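Local coordinates for protein putative methyltransferase (Emericella variicolor, PDB 7DMB) that probably transfers methyl groups from S-adenosylmethionine as a trans-acting methyltransferase of calbistrin biosynthesis, at residues D277-S282 and G306-Q311. Numbering follows the deposited sequence.
Sequences DVVIAS and GFLFNQ. With SAH (S-adenosyl-L-homocysteine), chain C.
Ser282 sets OG anti to its backbone N (chi1 173°), and Gln311 does the same with CG (chi1 -167°) and runs on extended to its amide. These torsions lay the two side chains alongside each other, with the amide oxygen of Gln311 near the Ser282 hydroxyl. Ser282 OG donates to Gln311 OE1 at 2.8 Å, in the carbonyl plane and on a lone pair. Gln311 NE2 is held separately by Asn377 of strand 375-382, which fixes how the amide is turned. On the same face Ile280 CD1 approaches the Phe309 ring obliquely, 4.0 Å from its CD2. On the opposite face, Leu308 CD1 reaches Val279 CG1, also at 4.0 Å, and helix 291-301 covers both residues. Two neighbouring parallel strands of the Rossmann-like methyltransferase sheet carry these groups, and helix 291-301 lies in the right-handed crossover between them. Five backbone bonds join the strands, from Phe307 N to Asp277 O (2.9 Å) through to Gln311 N to Ala281 O (2.8 Å). Strand 200-205 pairs with the other edge of 276-282. At the C-terminal end of that strand, where such folds bind their cofactor, Ser282 O accepts a hydrogen bond from the amino N of S-adenosyl-L-homocysteine at 3.2 Å.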
# COMPACT_ATOMS: atom_id res chain seq x y z
N ASP A 277 -9.92 -5.78 18.84
CA ASP A 277 -11.05 -4.97 18.42
C ASP A 277 -10.87 -4.45 17.01
O ASP A 277 -11.85 -4.33 16.26
CB ASP A 277 -11.22 -3.81 19.40
CG ASP A 277 -11.26 -4.28 20.82
OD1 ASP A 277 -12.12 -5.15 21.10
OD2 ASP A 277 -10.42 -3.83 21.64
N VAL A 278 -9.64 -4.11 16.63
CA VAL A 278 -9.35 -3.55 15.31
C VAL A 278 -8.09 -4.22 14.79
O VAL A 278 -7.08 -4.30 15.50
CB VAL A 278 -9.18 -2.02 15.33
CG1 VAL A 278 -8.95 -1.47 13.92
CG2 VAL A 278 -10.41 -1.34 15.96
N VAL A 279 -8.15 -4.73 13.56
CA VAL A 279 -6.97 -5.19 12.85
C VAL A 279 -6.68 -4.19 11.74
O VAL A 279 -7.59 -3.84 10.97
CB VAL A 279 -7.15 -6.61 12.28
CG1 VAL A 279 -6.06 -6.94 11.27
CG2 VAL A 279 -7.16 -7.65 13.40
N ILE A 280 -5.44 -3.70 11.68
CA ILE A 280 -5.00 -2.75 10.66
C ILE A 280 -4.15 -3.49 9.64
O ILE A 280 -3.31 -4.32 10.00
CB ILE A 280 -4.20 -1.58 11.28
CG1 ILE A 280 -4.91 -0.96 12.50
CG2 ILE A 280 -3.86 -0.53 10.22
CD1 ILE A 280 -6.01 -0.03 12.14
N ALA A 281 -4.35 -3.17 8.35
CA ALA A 281 -3.50 -3.72 7.29
C ALA A 281 -3.39 -2.75 6.13
O ALA A 281 -4.41 -2.38 5.53
CB ALA A 281 -4.04 -5.08 6.83
N SER A 282 -2.16 -2.33 5.79
CA SER A 282 -1.96 -1.40 4.68
C SER A 282 -1.05 -2.08 3.66
O SER A 282 0.15 -2.26 3.90
CB SER A 282 -1.38 -0.08 5.15
OG SER A 282 -1.03 0.78 4.07
N GLY A 306 -15.57 -6.82 16.21
CA GLY A 306 -14.36 -6.18 15.74
C GLY A 306 -14.39 -5.77 14.26
O GLY A 306 -15.31 -6.10 13.51
N PHE A 307 -13.36 -5.03 13.86
CA PHE A 307 -13.27 -4.42 12.54
C PHE A 307 -11.90 -4.67 11.92
O PHE A 307 -10.87 -4.65 12.61
CB PHE A 307 -13.48 -2.88 12.59
CG PHE A 307 -14.92 -2.46 12.64
CD1 PHE A 307 -15.64 -2.22 11.47
CD2 PHE A 307 -15.57 -2.28 13.86
CE1 PHE A 307 -16.96 -1.82 11.52
CE2 PHE A 307 -16.89 -1.88 13.91
CZ PHE A 307 -17.58 -1.64 12.75
N LEU A 308 -11.91 -4.90 10.61
CA LEU A 308 -10.70 -4.82 9.80
C LEU A 308 -10.69 -3.45 9.11
O LEU A 308 -11.65 -3.08 8.44
CB LEU A 308 -10.67 -5.93 8.75
CG LEU A 308 -9.67 -5.70 7.61
CD1 LEU A 308 -8.23 -5.67 8.12
CD2 LEU A 308 -9.86 -6.77 6.56
N PHE A 309 -9.61 -2.70 9.30
CA PHE A 309 -9.36 -1.51 8.50
C PHE A 309 -8.24 -1.85 7.53
O PHE A 309 -7.11 -2.13 7.95
CB PHE A 309 -9.02 -0.28 9.34
CG PHE A 309 -8.53 0.87 8.52
CD1 PHE A 309 -9.40 1.56 7.70
CD2 PHE A 309 -7.20 1.22 8.53
CE1 PHE A 309 -8.94 2.60 6.91
CE2 PHE A 309 -6.75 2.26 7.76
CZ PHE A 309 -7.62 2.95 6.93
N ASN A 310 -8.57 -1.83 6.24
CA ASN A 310 -7.71 -2.37 5.19
C ASN A 310 -7.45 -1.27 4.16
O ASN A 310 -8.36 -0.84 3.45
CB ASN A 310 -8.36 -3.60 4.56
CG ASN A 310 -7.45 -4.34 3.59
OD1 ASN A 310 -6.22 -4.34 3.73
ND2 ASN A 310 -8.06 -4.99 2.62
N GLN A 311 -6.21 -0.79 4.10
CA GLN A 311 -5.80 0.21 3.13
C GLN A 311 -5.11 -0.52 1.98
O GLN A 311 -4.09 -1.19 2.19
CB GLN A 311 -4.85 1.22 3.78
CG GLN A 311 -4.56 2.49 2.98
CD GLN A 311 -3.68 3.45 3.76
OE1 GLN A 311 -2.53 3.13 4.09
NE2 GLN A 311 -4.22 4.62 4.09
N SAH C . 2.67 -1.64 5.74
CA SAH C . 3.89 -1.46 4.90
CB SAH C . 3.53 -1.17 3.44
CG SAH C . 3.20 -2.42 2.65
SD SAH C . 4.63 -3.50 2.33
C SAH C . 4.73 -0.32 5.47
O SAH C . 5.97 -0.51 5.50
OXT SAH C . 4.12 0.69 5.89
C5' SAH C . 3.94 -5.12 2.74
C4' SAH C . 4.39 -5.60 4.10
O4' SAH C . 3.66 -6.80 4.44
C3' SAH C . 5.88 -5.97 4.16
O3' SAH C . 6.46 -5.38 5.32
C2' SAH C . 5.86 -7.50 4.20
O2' SAH C . 6.94 -8.09 4.89
C1' SAH C . 4.55 -7.78 4.91
N9 SAH C . 3.99 -9.09 4.57
C8 SAH C . 4.09 -9.71 3.36
N7 SAH C . 3.49 -10.88 3.31
C5 SAH C . 2.97 -11.04 4.58
C6 SAH C . 2.22 -12.08 5.17
N6 SAH C . 1.87 -13.19 4.52
N1 SAH C . 1.85 -11.93 6.46
C2 SAH C . 2.20 -10.81 7.11
N3 SAH C . 2.90 -9.77 6.66
C4 SAH C . 3.26 -9.94 5.37